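Carbohydrate kinase, FGGY (Rhodospirillum rubrum, PDB 3IFR) probably phosphorylates D-xylulose with ATP, as a xylulose kinase of the FGGY family of carbohydrate kinases. Local coordinates at residues W47-P52 / D107-D112; A329-V334 / H374-L379; L430-L435 / L461-E466. All coordinates share one frame; numbering follows the deposited sequence.

Contact 1: residues W47-P52 / D107-D112; sequences WAEEDP and DGRCGD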
loop_
_atom_site.group_PDB
_atom_site.type_symbol
_atom_site.label_atom_id
_atom_site.label_comp_id
_atom_site.label_asym_id
_atom_site.label_seq_id
_atom_site.Cartn_x
_atom_site.Cartn_y
_atom_site.Cartn_z
ATOM N N TRP A 47 -6.115 12.926 14.006
ATOM C CA TRP A 47 -7.308 12.527 13.256
ATOM C C TRP A 47 -7.085 12.560 11.732
ATOM O O TRP A 47 -6.429 13.466 11.228
ATOM C CB TRP A 47 -8.464 13.449 13.613
ATOM C CG TRP A 47 -9.053 13.105 14.911
ATOM C CD1 TRP A 47 -8.389 12.654 16.026
ATOM C CD2 TRP A 47 -10.423 13.189 15.265
ATOM N NE1 TRP A 47 -9.272 12.419 17.038
ATOM C CE2 TRP A 47 -10.530 12.757 16.610
ATOM C CE3 TRP A 47 -11.580 13.552 14.577
ATOM C CZ2 TRP A 47 -11.740 12.704 17.268
ATOM C CZ3 TRP A 47 -12.777 13.504 15.249
ATOM C CH2 TRP A 47 -12.845 13.070 16.575
ATOM N N ALA A 48 -7.599 11.568 11.004
ATOM C CA ALA A 48 -7.537 11.588 9.523
ATOM C C ALA A 48 -8.884 11.186 8.968
ATOM O O ALA A 48 -9.293 10.012 9.084
ATOM C CB ALA A 48 -6.466 10.658 8.999
ATOM N N GLU A 49 -9.592 12.140 8.384
ATOM C CA GLU A 49 -10.959 11.868 7.953
ATOM C C GLU A 49 -11.185 12.296 6.528
ATOM O O GLU A 49 -10.540 13.245 6.069
ATOM C CB GLU A 49 -11.963 12.582 8.872
ATOM C CG GLU A 49 -11.869 12.117 10.320
ATOM C CD GLU A 49 -13.066 12.469 11.180
ATOM O OE1 GLU A 49 -13.725 13.510 10.960
ATOM O OE2 GLU A 49 -13.330 11.694 12.117
ATOM N N GLU A 50 -12.097 11.605 5.829
ATOM C CA GLU A 50 -12.574 12.107 4.541
ATOM C C GLU A 50 -14.094 12.056 4.381
ATOM O O GLU A 50 -14.816 11.427 5.143
ATOM C CB GLU A 50 -11.834 11.496 3.349
ATOM C CG GLU A 50 -10.315 11.391 3.574
ATOM C CD GLU A 50 -9.475 11.238 2.292
ATOM O OE1 GLU A 50 -9.953 10.622 1.313
ATOM O OE2 GLU A 50 -8.320 11.729 2.281
ATOM N N ASP A 51 -14.569 12.783 3.392
ATOM C CA ASP A 51 -15.973 12.910 3.150
ATOM C C ASP A 51 -16.321 11.977 2.021
ATOM O O ASP A 51 -15.923 12.225 0.875
ATOM C CB ASP A 51 -16.215 14.347 2.702
ATOM C CG ASP A 51 -17.679 14.645 2.464
ATOM O OD1 ASP A 51 -18.492 13.695 2.601
ATOM O OD2 ASP A 51 -18.009 15.825 2.130
ATOM N N PRO A 52 -17.045 10.890 2.310
ATOM C CA PRO A 52 -17.315 9.942 1.202
ATOM C C PRO A 52 -18.104 10.573 0.039
ATOM O O PRO A 52 -18.068 10.099 -1.109
ATOM C CB PRO A 52 -18.133 8.833 1.861
ATOM C CG PRO A 52 -17.837 8.928 3.315
ATOM C CD PRO A 52 -17.485 10.375 3.613
ATOM N N ASP A 107 -5.290 7.286 10.429
ATOM C CA ASP A 107 -5.850 7.915 11.633
ATOM C C ASP A 107 -5.227 7.325 12.899
ATOM O O ASP A 107 -4.939 6.125 12.938
ATOM C CB ASP A 107 -7.370 7.778 11.665
ATOM C CG ASP A 107 -8.020 8.518 12.854
ATOM O OD1 ASP A 107 -8.481 9.659 12.659
ATOM O OD2 ASP A 107 -8.059 7.960 13.975
ATOM N N GLY A 108 -5.028 8.159 13.924
ATOM C CA GLY A 108 -4.373 7.747 15.156
ATOM C C GLY A 108 -5.199 7.889 16.425
ATOM O O GLY A 108 -4.653 7.917 17.521
ATOM N N ARG A 109 -6.520 7.918 16.316
ATOM C CA ARG A 109 -7.312 8.240 17.495
ATOM C C ARG A 109 -7.569 7.086 18.441
ATOM O O ARG A 109 -8.012 7.316 19.551
ATOM C CB ARG A 109 -8.664 8.889 17.123
ATOM C CG ARG A 109 -9.776 7.893 16.888
ATOM C CD ARG A 109 -10.999 8.552 16.320
ATOM N NE ARG A 109 -10.698 9.184 15.047
ATOM C CZ ARG A 109 -11.568 9.890 14.334
ATOM N NH1 ARG A 109 -12.795 10.082 14.806
ATOM N NH2 ARG A 109 -11.206 10.409 13.166
ATOM N N CYS A 110 -7.316 5.849 18.027
ATOM C CA CYS A 110 -7.795 4.741 18.846
ATOM C C CYS A 110 -6.750 3.847 19.576
ATOM O O CYS A 110 -6.867 2.619 19.630
ATOM C CB CYS A 110 -8.824 3.929 18.061
ATOM S SG CYS A 110 -8.199 3.075 16.650
ATOM N N GLY A 111 -5.756 4.490 20.174
ATOM C CA GLY A 111 -4.774 3.802 20.998
ATOM C C GLY A 111 -5.356 3.070 22.192
ATOM O O GLY A 111 -5.025 1.935 22.431
ATOM N N ASP A 112 -6.207 3.723 22.969
ATOM C CA ASP A 112 -6.835 3.026 24.081
ATOM C C ASP A 112 -7.563 1.748 23.621
ATOM O O ASP A 112 -7.458 0.708 24.262
ATOM C CB ASP A 112 -7.848 3.926 24.801
ATOM C CG ASP A 112 -7.235 5.233 25.310
ATOM O OD1 ASP A 112 -6.003 5.295 25.497
ATOM O OD2 ASP A 112 -8.008 6.200 25.529
#

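Contact 2: residues A329-V334 / H374-L379; sequences ALAAEV and HLWRAL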
loop_
_atom_site.group_PDB
_atom_site.type_symbol
_atom_site.label_atom_id
_atom_site.label_comp_id
_atom_site.label_asym_id
_atom_site.label_seq_id
_atom_site.Cartn_x
_atom_site.Cartn_y
_atom_site.Cartn_z
ATOM N N ALA A 329 25.840 12.469 -5.905
ATOM C CA ALA A 329 27.164 12.590 -6.504
ATOM C C ALA A 329 28.261 12.460 -5.457
ATOM O O ALA A 329 29.277 11.813 -5.689
ATOM C CB ALA A 329 27.298 13.931 -7.248
ATOM N N LEU A 330 28.079 13.100 -4.308
ATOM C CA LEU A 330 29.118 13.016 -3.291
ATOM C C LEU A 330 29.235 11.573 -2.842
ATOM O O LEU A 330 30.338 11.062 -2.741
ATOM C CB LEU A 330 28.801 13.908 -2.098
ATOM C CG LEU A 330 29.370 15.328 -2.005
ATOM C CD1 LEU A 330 30.572 15.575 -2.920
ATOM C CD2 LEU A 330 28.302 16.290 -2.302
ATOM N N ALA A 331 28.105 10.914 -2.564
ATOM C CA ALA A 331 28.137 9.552 -2.026
ATOM C C ALA A 331 28.794 8.577 -3.006
ATOM O O ALA A 331 29.488 7.639 -2.596
ATOM C CB ALA A 331 26.711 9.072 -1.643
ATOM N N ALA A 332 28.572 8.817 -4.303
ATOM C CA ALA A 332 29.301 8.124 -5.380
ATOM C C ALA A 332 30.800 8.010 -5.121
ATOM O O ALA A 332 31.357 6.959 -5.349
ATOM C CB ALA A 332 29.057 8.799 -6.734
ATOM N N GLU A 333 31.449 9.077 -4.654
ATOM C CA GLU A 333 32.910 9.074 -4.457
ATOM C C GLU A 333 33.334 8.435 -3.126
ATOM O O GLU A 333 34.471 8.573 -2.677
ATOM C CB GLU A 333 33.467 10.523 -4.586
ATOM C CG GLU A 333 34.823 10.829 -3.829
ATOM C CD GLU A 333 36.090 10.980 -4.742
ATOM O OE1 GLU A 333 36.430 12.154 -5.085
ATOM O OE2 GLU A 333 36.748 9.947 -5.082
ATOM N N VAL A 334 32.410 7.728 -2.493
ATOM C CA VAL A 334 32.642 7.223 -1.154
ATOM C C VAL A 334 32.499 5.710 -1.190
ATOM O O VAL A 334 31.594 5.186 -1.823
ATOM C CB VAL A 334 31.603 7.837 -0.160
ATOM C CG1 VAL A 334 31.724 7.218 1.219
ATOM C CG2 VAL A 334 31.747 9.349 -0.081
ATOM N N HIS A 374 29.597 10.688 3.013
ATOM C CA HIS A 374 29.517 9.544 3.900
ATOM C C HIS A 374 28.183 9.518 4.627
ATOM O O HIS A 374 27.571 8.457 4.757
ATOM C CB HIS A 374 30.601 9.614 4.957
ATOM C CG HIS A 374 31.968 9.324 4.451
ATOM N ND1 HIS A 374 32.745 10.289 3.843
ATOM C CD2 HIS A 374 32.717 8.207 4.511
ATOM C CE1 HIS A 374 33.915 9.758 3.530
ATOM N NE2 HIS A 374 33.931 8.502 3.920
ATOM N N LEU A 375 27.736 10.670 5.124
ATOM C CA LEU A 375 26.471 10.700 5.849
ATOM C C LEU A 375 25.313 10.293 4.948
ATOM O O LEU A 375 24.471 9.474 5.332
ATOM C CB LEU A 375 26.172 12.078 6.487
ATOM C CG LEU A 375 26.771 12.450 7.857
ATOM C CD1 LEU A 375 25.772 13.222 8.729
ATOM C CD2 LEU A 375 27.194 11.249 8.590
ATOM N N TRP A 376 25.253 10.912 3.774
ATOM C CA TRP A 376 24.241 10.585 2.786
ATOM C C TRP A 376 24.283 9.091 2.421
ATOM O O TRP A 376 23.247 8.405 2.361
ATOM C CB TRP A 376 24.467 11.420 1.536
ATOM C CG TRP A 376 23.363 11.324 0.542
ATOM C CD1 TRP A 376 23.441 10.789 -0.695
ATOM C CD2 TRP A 376 22.012 11.788 0.701
ATOM N NE1 TRP A 376 22.232 10.896 -1.336
ATOM C CE2 TRP A 376 21.334 11.505 -0.498
ATOM C CE3 TRP A 376 21.307 12.404 1.744
ATOM C CZ2 TRP A 376 19.978 11.801 -0.684
ATOM C CZ3 TRP A 376 19.967 12.708 1.556
ATOM C CH2 TRP A 376 19.319 12.416 0.348
ATOM N N ARG A 377 25.492 8.599 2.202
ATOM C CA ARG A 377 25.676 7.218 1.803
ATOM C C ARG A 377 25.197 6.257 2.866
ATOM O O ARG A 377 24.461 5.312 2.589
ATOM C CB ARG A 377 27.140 6.933 1.492
ATOM C CG ARG A 377 27.357 5.464 1.152
ATOM C CD ARG A 377 28.487 5.285 0.194
ATOM N NE ARG A 377 28.400 3.968 -0.404
ATOM C CZ ARG A 377 28.385 3.728 -1.712
ATOM N NH1 ARG A 377 28.456 4.731 -2.589
ATOM N NH2 ARG A 377 28.300 2.475 -2.131
ATOM N N ALA A 378 25.604 6.536 4.100
ATOM C CA ALA A 378 25.261 5.695 5.220
ATOM C C ALA A 378 23.752 5.600 5.297
ATOM O O ALA A 378 23.220 4.534 5.559
ATOM C CB ALA A 378 25.816 6.271 6.504
ATOM N N LEU A 379 23.059 6.708 5.064
ATOM C CA LEU A 379 21.593 6.671 5.111
ATOM C C LEU A 379 21.071 5.843 3.954
ATOM O O LEU A 379 20.149 5.038 4.137
ATOM C CB LEU A 379 20.941 8.061 5.075
ATOM C CG LEU A 379 19.405 7.901 5.077
ATOM C CD1 LEU A 379 18.967 7.002 6.228
ATOM C CD2 LEU A 379 18.585 9.217 5.079
#

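Contact 3: residues L430-L435 / L461-E466; sequences LLANPL and LVRTGE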
loop_
_atom_site.group_PDB
_atom_site.type_symbol
_atom_site.label_atom_id
_atom_site.label_comp_id
_atom_site.label_asym_id
_atom_site.label_seq_id
_atom_site.Cartn_x
_atom_site.Cartn_y
_atom_site.Cartn_z
ATOM N N LEU A 430 14.200 -1.927 -12.281
ATOM C CA LEU A 430 13.604 -0.615 -12.038
ATOM C C LEU A 430 12.429 -0.406 -13.003
ATOM O O LEU A 430 12.440 -0.920 -14.128
ATOM C CB LEU A 430 14.619 0.511 -12.243
ATOM C CG LEU A 430 15.861 0.578 -11.362
ATOM C CD1 LEU A 430 16.613 1.933 -11.605
ATOM C CD2 LEU A 430 15.472 0.378 -9.862
ATOM N N LEU A 431 11.418 0.325 -12.546
ATOM C CA LEU A 431 10.266 0.656 -13.373
ATOM C C LEU A 431 9.611 1.935 -12.860
ATOM O O LEU A 431 9.807 2.355 -11.715
ATOM C CB LEU A 431 9.250 -0.476 -13.361
ATOM C CG LEU A 431 8.631 -0.659 -11.980
ATOM C CD1 LEU A 431 7.170 -0.249 -12.009
ATOM C CD2 LEU A 431 8.753 -2.108 -11.526
ATOM N N ALA A 432 8.855 2.577 -13.727
ATOM C CA ALA A 432 8.083 3.737 -13.301
ATOM C C ALA A 432 6.610 3.404 -13.437
ATOM O O ALA A 432 6.174 2.837 -14.445
ATOM C CB ALA A 432 8.436 4.953 -14.139
ATOM N N ASN A 433 5.827 3.764 -12.444
ATOM C CA ASN A 433 4.413 3.436 -12.474
ATOM C C ASN A 433 3.703 4.642 -11.953
ATOM O O ASN A 433 3.225 4.628 -10.834
ATOM C CB ASN A 433 4.185 2.274 -11.534
ATOM C CG ASN A 433 2.797 1.685 -11.634
ATOM O OD1 ASN A 433 2.549 0.636 -10.992
ATOM N ND2 ASN A 433 1.874 2.334 -12.418
ATOM N N PRO A 434 3.671 5.713 -12.752
ATOM C CA PRO A 434 3.246 7.022 -12.252
ATOM C C PRO A 434 1.726 7.066 -12.019
ATOM O O PRO A 434 1.273 7.476 -10.949
ATOM C CB PRO A 434 3.642 7.986 -13.377
ATOM C CG PRO A 434 4.151 7.146 -14.499
ATOM C CD PRO A 434 3.838 5.708 -14.212
ATOM N N LEU A 435 0.957 6.623 -13.006
ATOM C CA LEU A 435 -0.490 6.642 -12.916
ATOM C C LEU A 435 -0.941 5.861 -11.710
ATOM O O LEU A 435 -2.037 6.086 -11.224
ATOM C CB LEU A 435 -1.102 6.002 -14.150
ATOM C CG LEU A 435 -1.200 6.942 -15.340
ATOM C CD1 LEU A 435 0.092 7.714 -15.473
ATOM C CD2 LEU A 435 -1.513 6.162 -16.629
ATOM N N LEU A 461 1.800 -1.611 -19.640
ATOM C CA LEU A 461 1.205 -0.351 -19.287
ATOM C C LEU A 461 2.101 0.418 -18.413
ATOM O O LEU A 461 1.793 1.509 -18.064
ATOM C CB LEU A 461 -0.073 -0.578 -18.528
ATOM C CG LEU A 461 -1.405 -0.288 -19.139
ATOM C CD1 LEU A 461 -1.329 -0.016 -20.573
ATOM C CD2 LEU A 461 -2.284 -1.379 -18.849
ATOM N N VAL A 462 3.210 -0.165 -18.029
ATOM C CA VAL A 462 4.152 0.600 -17.261
ATOM C C VAL A 462 5.503 0.747 -17.921
ATOM O O VAL A 462 5.839 0.069 -18.846
ATOM C CB VAL A 462 4.280 0.135 -15.826
ATOM C CG1 VAL A 462 2.958 -0.014 -15.218
ATOM C CG2 VAL A 462 5.039 -1.100 -15.766
ATOM N N ARG A 463 6.249 1.679 -17.389
ATOM C CA ARG A 463 7.515 2.128 -17.892
ATOM C C ARG A 463 8.626 1.326 -17.238
ATOM O O ARG A 463 9.309 1.819 -16.376
ATOM C CB ARG A 463 7.602 3.586 -17.494
ATOM C CG ARG A 463 8.584 4.478 -18.155
ATOM C CD ARG A 463 8.143 5.942 -17.951
ATOM N NE ARG A 463 6.846 6.170 -18.566
ATOM C CZ ARG A 463 6.663 6.725 -19.767
ATOM N NH1 ARG A 463 7.692 7.155 -20.469
ATOM N NH2 ARG A 463 5.447 6.875 -20.260
ATOM N N THR A 464 8.792 0.089 -17.662
ATOM C CA THR A 464 9.867 -0.750 -17.212
ATOM C C THR A 464 11.192 -0.189 -17.681
ATOM O O THR A 464 11.334 0.261 -18.778
ATOM C CB THR A 464 9.688 -2.131 -17.733
ATOM O OG1 THR A 464 10.670 -2.993 -17.160
ATOM C CG2 THR A 464 9.871 -2.111 -19.158
ATOM N N GLY A 465 12.173 -0.174 -16.823
ATOM C CA GLY A 465 13.403 0.483 -17.164
ATOM C C GLY A 465 14.636 -0.333 -17.007
ATOM O O GLY A 465 14.686 -1.426 -17.430
ATOM N N GLU A 466 15.649 0.239 -16.421
ATOM C CA GLU A 466 16.918 -0.437 -16.335
ATOM C C GLU A 466 16.904 -1.561 -15.307
ATOM O O GLU A 466 16.451 -1.371 -14.172
ATOM C CB GLU A 466 18.024 0.558 -16.028
ATOM C CG GLU A 466 19.378 -0.080 -15.819
ATOM C CD GLU A 466 20.490 0.950 -15.538
ATOM O OE1 GLU A 466 20.203 2.149 -15.409
ATOM O OE2 GLU A 466 21.653 0.554 -15.379
#

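Contact 1: residues W47-P52 / D107-D112
Arg109 lays its guanidinium flat on the indole of Trp47, with CZ of Arg109 3.6 Å from the centroid of the six-membered ring and the two planes only 15° apart, a stacked cation-pi pair; CB of Arg109 rests 3.6 Å from NE1 of Trp47. The edge of that guanidinium is closely packed too. NH2 of Arg109 donates to OE2 of Glu49 at 2.7 Å, within the guanidinium plane and on the anti side of the carboxylate, though tilted from the carboxylate plane; the bond from NH1 to the same oxygen is weak. Asp107 is gripped side-on, NH2 of Arg109 reaching OD1 of Asp107 at 2.9 Å while NE meets OD2. Glu49, Asp107 and Arg109 make a salt-bridge network, in which Arg100 is a further partner of Glu49, within the N-terminal FGGY domain, where the short strand 49-50 pairs with strand 102-103. OD2 of Asp107 also takes the backbone N of Arg109 at 2.8 Å, closing an Asx turn just ahead of helix 111-120. With CG of Asp107 anti to its own N (chi1 -176°), OD1 is brought to the backbone N of Ala48, 2.7 Å away. With both oxygens held, each by two donors, the carboxylate has little freedom to rotate. Trp47 and Arg109 are each partly exposed, though Trp145 adds a further cation-pi contact to Arg109; exposed Gly108, which barely touches 47-52, marks the solvent side.

Contact 2: residues A329-V334 / H374-L379
Ala331 and Val334, near the C-terminal end of helix 322-332 and in the turn that follows, pack against one flank of the long helix 372-397, a join between helices of the C-terminal FGGY domain. Three side chains of the long helix meet them in different attitudes. His374 offers a ring face: CG1 of Val334 stands over it, 3.7 Å from the centroid and 16° off the normal, a CH-pi contact displaced toward the rim near CD2. Both ring nitrogens of His374 are hydrogen-bonded, ND1 to Thr371 and NE2 to Asp339, which holds the imidazole in this attitude. Trp376 instead turns an edge to the neighbouring helix, its CD1 lying 3.8 Å from CB of Ala331, while NE1 bonds to Asp328. Arg377 runs alongside, its CB touching CB of Ala331 at 3.8 Å. Extended from CG to NE, with CG anti to the backbone N (chi1 177°), its chain brings the guanidinium to the carbonyls of Ala331 and Val334. Val334 O sits over one guanidinium face, without a hydrogen bond. NE of Arg377 pairs with Glu381 and NH2 bonds to Tyr478, while NH1 turns to the carbonyl of Ala331. Ala331 O already accepts the backbone N of Val334; NH1 of Arg377 approaches it from the opposite face of the carbonyl, at 3.1 Å and 55° out of its plane.

Contact 3: residues L430-L435 / L461-E466
The antiparallel edge of the central mixed sheet of the C-terminal, actin-like ATPase domain is formed here: strand 463-468, outermost in that sheet, runs beside strand 428-432, whose other neighbour is strand 403-407. Four backbone hydrogen bonds join Leu430-Ala432 to Arg463-Glu466. Ala432 and Arg463 are a hydrogen-bonded pair, the N of Ala432 lying 2.8 Å from O of Arg463, with the return bond from Arg463 N to Ala432 O longer at 3.2 Å. Further along, Leu430 gives its N to Glu466 O at 3.0 Å and receives Gly465 N on its own O at 2.8 Å. Leu431 and Thr464 between them form a non-hydrogen-bonded pair, in which CB of Leu431 lies 3.9 Å from CA of Thr464. The CA of Leu431 also makes a CH...O contact with O of Arg463, the oxygen that takes the N of Ala432. Arg463 centres an inverse gamma turn, closed by a weak bond from Thr464 N to Val462 O.

The two faces differ. On that of Ala432 and Arg463, the arginine CG is anti to its backbone N (chi1 -163°), and the aliphatic stem passes over the alanine methyl, CB to CB 3.7 Å. Leu431, on the other face, packs on Phe405 and Ser407 of the adjacent strand. Past the paired strands, where 430-435 turns into loop, Val462 meets Asn433 obliquely, its CG1 lying 3.8 Å from ND2 of Asn433.

From the N terminus, contact 1 comes first, closing a loop of 54 residues in the N-terminal FGGY domain and tying the strand 49-50 region to the loop that leads into helix 111-120. Further along the chain, contact 2 closes a 39-residue loop within the C-terminal FGGY family region, bringing the end of helix 322-332 to helix 372-397. Contact 3 follows with the shortest loop, 25 residues including helix 437-448, and adds the edge strand to the C-terminal sheet. All three are in series, so none nests or crosses. Contacts 1 and 3 lie on opposite sides of the chain's centre, their own centres about 33 Å apart; contacts 2 and 3 approach to about 14 Å between nearest atoms.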